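Local coordinates for protein putative short-chain dehydrogenase/reductase (Burkholderia xenovorans, PDB 5IZ4) that is a short-chain dehydrogenase/reductase family protein that binds adenosine-5'-diphosphate in a Rossmann-type nucleotide site and may reduce 3-oxoacyl groups with NADPH, at residues S40-N45 / L69-D74. Sequence-based numbering, arbitrary orientation.
Sequences SVAIGN and LIFDAD. With ADP (adenosine-5'-diphosphate), chain B.
In the nucleotide-binding Rossmann fold of this short-chain dehydrogenase/reductase, strand 40-45 runs parallel to strand 68-72 within one beta-alpha-beta unit, and the loop residues Ala73 and Asp74 follow. Val41 O accepts from Leu69 N, and Ile43 then bonds to both sides of Ile70, its N giving to Leu69 O (2.8 Å) and its O taking from Phe71 N. Asn45 repeats this around Asp72, with N to Phe71 O (2.7 Å) and O from Ala73 N (3.0 Å), which carries the pairing past the end of strand 68-72. The Phe71 ring lies over Gly44 CA, a CH-pi contact 3.5 Å from the ring centroid, toward CZ. A CB on Gly44 would run into CZ, so the bare CA lets the ring come down. With chi1 at 65°, Phe71 CG stands between its own N and carbonyl carbon, which swings the ring across the neighbouring strand until CE2 also meets Ala42 CB at 3.9 Å; small Ala42 leaves room for it and for Leu69 CD1. On the other face of the sheet, branched, apolar Ile43 and Ile70 pack together against helix 51-63, and Asn45 lies beside Asp72. There Asn45 ND2 donates almost straight (169°) to Asp72 OD1 at 3.1 Å, reaching it from above the carboxylate plane. Asn45 OD1 bonds to Thr50 OG1 and ND2 also to Asp47 O, while Asp72 OD2 forms a salt bridge with Arg51. Beyond the strand, Asp74 OD1 accepts from ADP N6 (2.9 Å), a carboxylate suited to reading the adenine amino group. Helix 78-92 covers the Ala42, Leu69 and Phe71 face, and strand 16-20 flanks strand 40-45 away from strand 68-72, outermost within the chain.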
ATOM      1  N   SER A  40       3.716  22.056  27.999  1.00 22.37           N
ATOM      2  CA  SER A  40       3.060  21.492  29.166  1.00 21.75           C
ATOM      3  C   SER A  40       2.504  20.127  28.793  1.00 19.37           C
ATOM      4  O   SER A  40       1.987  19.936  27.686  1.00 21.22           O
ATOM      5  CB  SER A  40       1.944  22.415  29.658  1.00 25.31           C
ATOM      6  OG  SER A  40       2.445  23.704  29.970  1.00 22.84           O
ATOM      7  N   VAL A  41       2.609  19.164  29.705  1.00 20.58           N
ATOM      8  CA  VAL A  41       2.231  17.791  29.391  1.00 17.90           C
ATOM      9  C   VAL A  41       1.177  17.320  30.378  1.00 20.13           C
ATOM     10  O   VAL A  41       1.319  17.509  31.595  1.00 24.32           O
ATOM     11  CB  VAL A  41       3.452  16.851  29.365  1.00 18.59           C
ATOM     12  CG1 VAL A  41       4.357  17.228  28.197  1.00 20.52           C
ATOM     13  CG2 VAL A  41       4.232  16.922  30.675  1.00 26.26           C
ATOM     14  N   ALA A  42       0.091  16.759  29.841  1.00 17.39           N
ATOM     15  CA  ALA A  42      -0.927  16.079  30.634  1.00 18.42           C
ATOM     16  C   ALA A  42      -0.616  14.586  30.566  1.00 22.38           C
ATOM     17  O   ALA A  42      -0.747  13.961  29.506  1.00 20.81           O
ATOM     18  CB  ALA A  42      -2.328  16.394  30.118  1.00 20.26           C
ATOM     19  N   ILE A  43      -0.175  14.033  31.690  1.00 18.72           N
ATOM     20  CA  ILE A  43       0.378  12.686  31.754  1.00 17.32           C
ATOM     21  C   ILE A  43      -0.755  11.722  32.077  1.00 24.16           C
ATOM     22  O   ILE A  43      -1.295  11.722  33.188  1.00 25.48           O
ATOM     23  CB  ILE A  43       1.507  12.617  32.792  1.00 20.01           C
ATOM     24  CG1 ILE A  43       2.734  13.367  32.256  1.00 23.26           C
ATOM     25  CG2 ILE A  43       1.886  11.180  33.120  1.00 21.55           C
ATOM     26  CD1 ILE A  43       3.685  13.788  33.345  1.00 23.50           C
ATOM     27  N   GLY A  44      -1.131  10.906  31.099  1.00 19.60           N
ATOM     28  CA  GLY A  44      -2.234   9.990  31.301  1.00 18.67           C
ATOM     29  C   GLY A  44      -1.817   8.701  31.962  1.00 22.35           C
ATOM     30  O   GLY A  44      -1.124   7.878  31.359  1.00 24.24           O
ATOM     31  N   ASN A  45      -2.223   8.533  33.213  1.00 20.56           N
ATOM     32  CA  ASN A  45      -1.978   7.321  33.974  1.00 24.32           C
ATOM     33  C   ASN A  45      -3.175   6.388  33.846  1.00 22.39           C
ATOM     34  O   ASN A  45      -4.320   6.835  33.754  1.00 26.86           O
ATOM     35  CB  ASN A  45      -1.740   7.659  35.454  1.00 22.35           C
ATOM     36  CG  ASN A  45      -1.506   6.432  36.297  1.00 22.59           C
ATOM     37  OD1 ASN A  45      -0.536   5.711  36.093  1.00 25.46           O
ATOM     38  ND2 ASN A  45      -2.389   6.190  37.256  1.00 24.50           N
ATOM     39  N   LEU A  69       0.544  17.815  34.693  1.00 26.39           N
ATOM     40  CA  LEU A  69      -0.542  17.304  35.518  1.00 30.22           C
ATOM     41  C   LEU A  69      -0.679  15.827  35.193  1.00 28.08           C
ATOM     42  O   LEU A  69      -0.371  15.405  34.081  1.00 28.21           O
ATOM     43  CB  LEU A  69      -1.863  18.056  35.288  1.00 35.26           C
ATOM     44  CG  LEU A  69      -2.736  17.920  34.038  1.00 34.54           C
ATOM     45  CD1 LEU A  69      -3.536  16.618  34.016  1.00 31.17           C
ATOM     46  CD2 LEU A  69      -3.687  19.104  33.993  1.00 37.61           C
ATOM     47  N   ILE A  70      -1.122  15.038  36.165  1.00 24.36           N
ATOM     48  CA  ILE A  70      -1.385  13.620  35.948  1.00 21.54           C
ATOM     49  C   ILE A  70      -2.884  13.417  36.002  1.00 22.11           C
ATOM     50  O   ILE A  70      -3.548  13.901  36.929  1.00 26.62           O
ATOM     51  CB  ILE A  70      -0.687  12.731  36.992  1.00 30.37           C
ATOM     52  CG1 ILE A  70       0.831  12.903  36.939  1.00 29.94           C
ATOM     53  CG2 ILE A  70      -1.063  11.273  36.778  1.00 34.27           C
ATOM     54  CD1 ILE A  70       1.560  12.014  37.935  1.00 30.19           C
ATOM     55  N   PHE A  71      -3.422  12.690  35.029  1.00 21.99           N
ATOM     56  CA  PHE A  71      -4.814  12.275  35.102  1.00 25.49           C
ATOM     57  C   PHE A  71      -4.908  10.758  35.023  1.00 25.60           C
ATOM     58  O   PHE A  71      -4.098  10.101  34.360  1.00 28.52           O
ATOM     59  CB  PHE A  71      -5.665  12.941  33.996  1.00 25.06           C
ATOM     60  CG  PHE A  71      -5.289  12.542  32.589  1.00 23.21           C
ATOM     61  CD1 PHE A  71      -5.857  11.422  31.990  1.00 22.98           C
ATOM     62  CD2 PHE A  71      -4.400  13.310  31.848  1.00 23.80           C
ATOM     63  CE1 PHE A  71      -5.528  11.066  30.684  1.00 22.65           C
ATOM     64  CE2 PHE A  71      -4.066  12.960  30.545  1.00 25.53           C
ATOM     65  CZ  PHE A  71      -4.635  11.840  29.961  1.00 26.69           C
ATOM     66  N   ASP A  72      -5.885  10.204  35.739  1.00 24.07           N
ATOM     67  CA  ASP A  72      -6.236   8.802  35.575  1.00 23.29           C
ATOM     68  C   ASP A  72      -7.318   8.687  34.512  1.00 25.10           C
ATOM     69  O   ASP A  72      -8.244   9.504  34.469  1.00 28.32           O
ATOM     70  CB  ASP A  72      -6.751   8.185  36.875  1.00 27.17           C
ATOM     71  CG  ASP A  72      -5.685   8.043  37.939  1.00 30.79           C
ATOM     72  OD1 ASP A  72      -4.512   8.369  37.692  1.00 31.51           O
ATOM     73  OD2 ASP A  72      -6.041   7.587  39.044  1.00 34.03           O
ATOM     74  N   ALA A  73      -7.202   7.671  33.654  1.00 25.85           N
ATOM     75  CA  ALA A  73      -8.283   7.361  32.725  1.00 26.18           C
ATOM     76  C   ALA A  73      -8.122   5.949  32.188  1.00 24.56           C
ATOM     77  O   ALA A  73      -7.041   5.570  31.732  1.00 26.43           O
ATOM     78  CB  ALA A  73      -8.329   8.355  31.561  1.00 23.94           C
ATOM     79  N   ASP A  74      -9.196   5.180  32.251  1.00 20.99           N
ATOM     80  CA  ASP A  74      -9.328   3.944  31.493  1.00 23.04           C
ATOM     81  C   ASP A  74      -9.973   4.383  30.187  1.00 20.09           C
ATOM     82  O   ASP A  74     -11.159   4.710  30.157  1.00 21.98           O
ATOM     83  CB  ASP A  74     -10.177   2.940  32.273  1.00 23.41           C
ATOM     84  CG  ASP A  74     -10.431   1.635  31.524  1.00 29.24           C
ATOM     85  OD1 ASP A  74     -10.249   1.584  30.297  1.00 23.16           O
ATOM     86  OD2 ASP A  74     -10.844   0.648  32.175  1.00 31.03           O
TER
HETATM   87  PB  ADP B 300       4.487   0.577  24.559  1.00 75.41           P
HETATM   88  O1B ADP B 300       2.999   0.931  24.198  1.00 78.40           O
HETATM   89  O2B ADP B 300       5.342   1.721  25.176  1.00 71.57           O
HETATM   90  O3B ADP B 300       5.254  -0.352  23.564  1.00 84.00           O
HETATM   91  PA  ADP B 300       3.389  -0.104  27.314  1.00 60.68           P
HETATM   92  O1A ADP B 300       2.442  -1.357  27.761  1.00 54.81           O
HETATM   93  O2A ADP B 300       4.313   0.346  28.489  1.00 64.01           O
HETATM   94  O3A ADP B 300       4.062  -0.527  25.943  1.00 75.39           O
HETATM   95  O5' ADP B 300       2.188   1.010  27.081  1.00 56.09           O
HETATM   96  C5' ADP B 300       0.798   0.694  27.265  1.00 32.72           C
HETATM   97  C4' ADP B 300       0.298   1.715  28.289  1.00 31.35           C
HETATM   98  O4' ADP B 300      -1.178   1.842  28.208  1.00 23.89           O
HETATM   99  C3' ADP B 300       0.607   1.338  29.760  1.00 28.52           C
HETATM  100  O3' ADP B 300       0.864   2.469  30.544  1.00 36.78           O
HETATM  101  C2' ADP B 300      -0.755   0.716  30.173  1.00 31.17           C
HETATM  102  O2' ADP B 300      -0.824   0.803  31.597  1.00 38.43           O
HETATM  103  C1' ADP B 300      -1.719   1.677  29.504  1.00 22.00           C
HETATM  104  N9  ADP B 300      -3.080   1.107  29.417  1.00 22.36           N
HETATM  105  C8  ADP B 300      -3.478  -0.229  29.249  1.00 21.72           C
HETATM  106  N7  ADP B 300      -4.786  -0.326  29.232  1.00 21.69           N
HETATM  107  C5  ADP B 300      -5.266   0.959  29.392  1.00 22.64           C
HETATM  108  C6  ADP B 300      -6.548   1.474  29.455  1.00 18.53           C
HETATM  109  N6  ADP B 300      -7.621   0.653  29.353  1.00 22.84           N
HETATM  110  N1  ADP B 300      -6.712   2.792  29.620  1.00 18.56           N
HETATM  111  C2  ADP B 300      -5.627   3.577  29.730  1.00 18.47           C
HETATM  112  N3  ADP B 300      -4.372   3.168  29.686  1.00 23.66           N
HETATM  113  C4  ADP B 300      -4.215   1.848  29.509  1.00 23.10           C
HETATM  114  O   HOH W   1      -4.849   7.246  30.977  1.00 23.24           O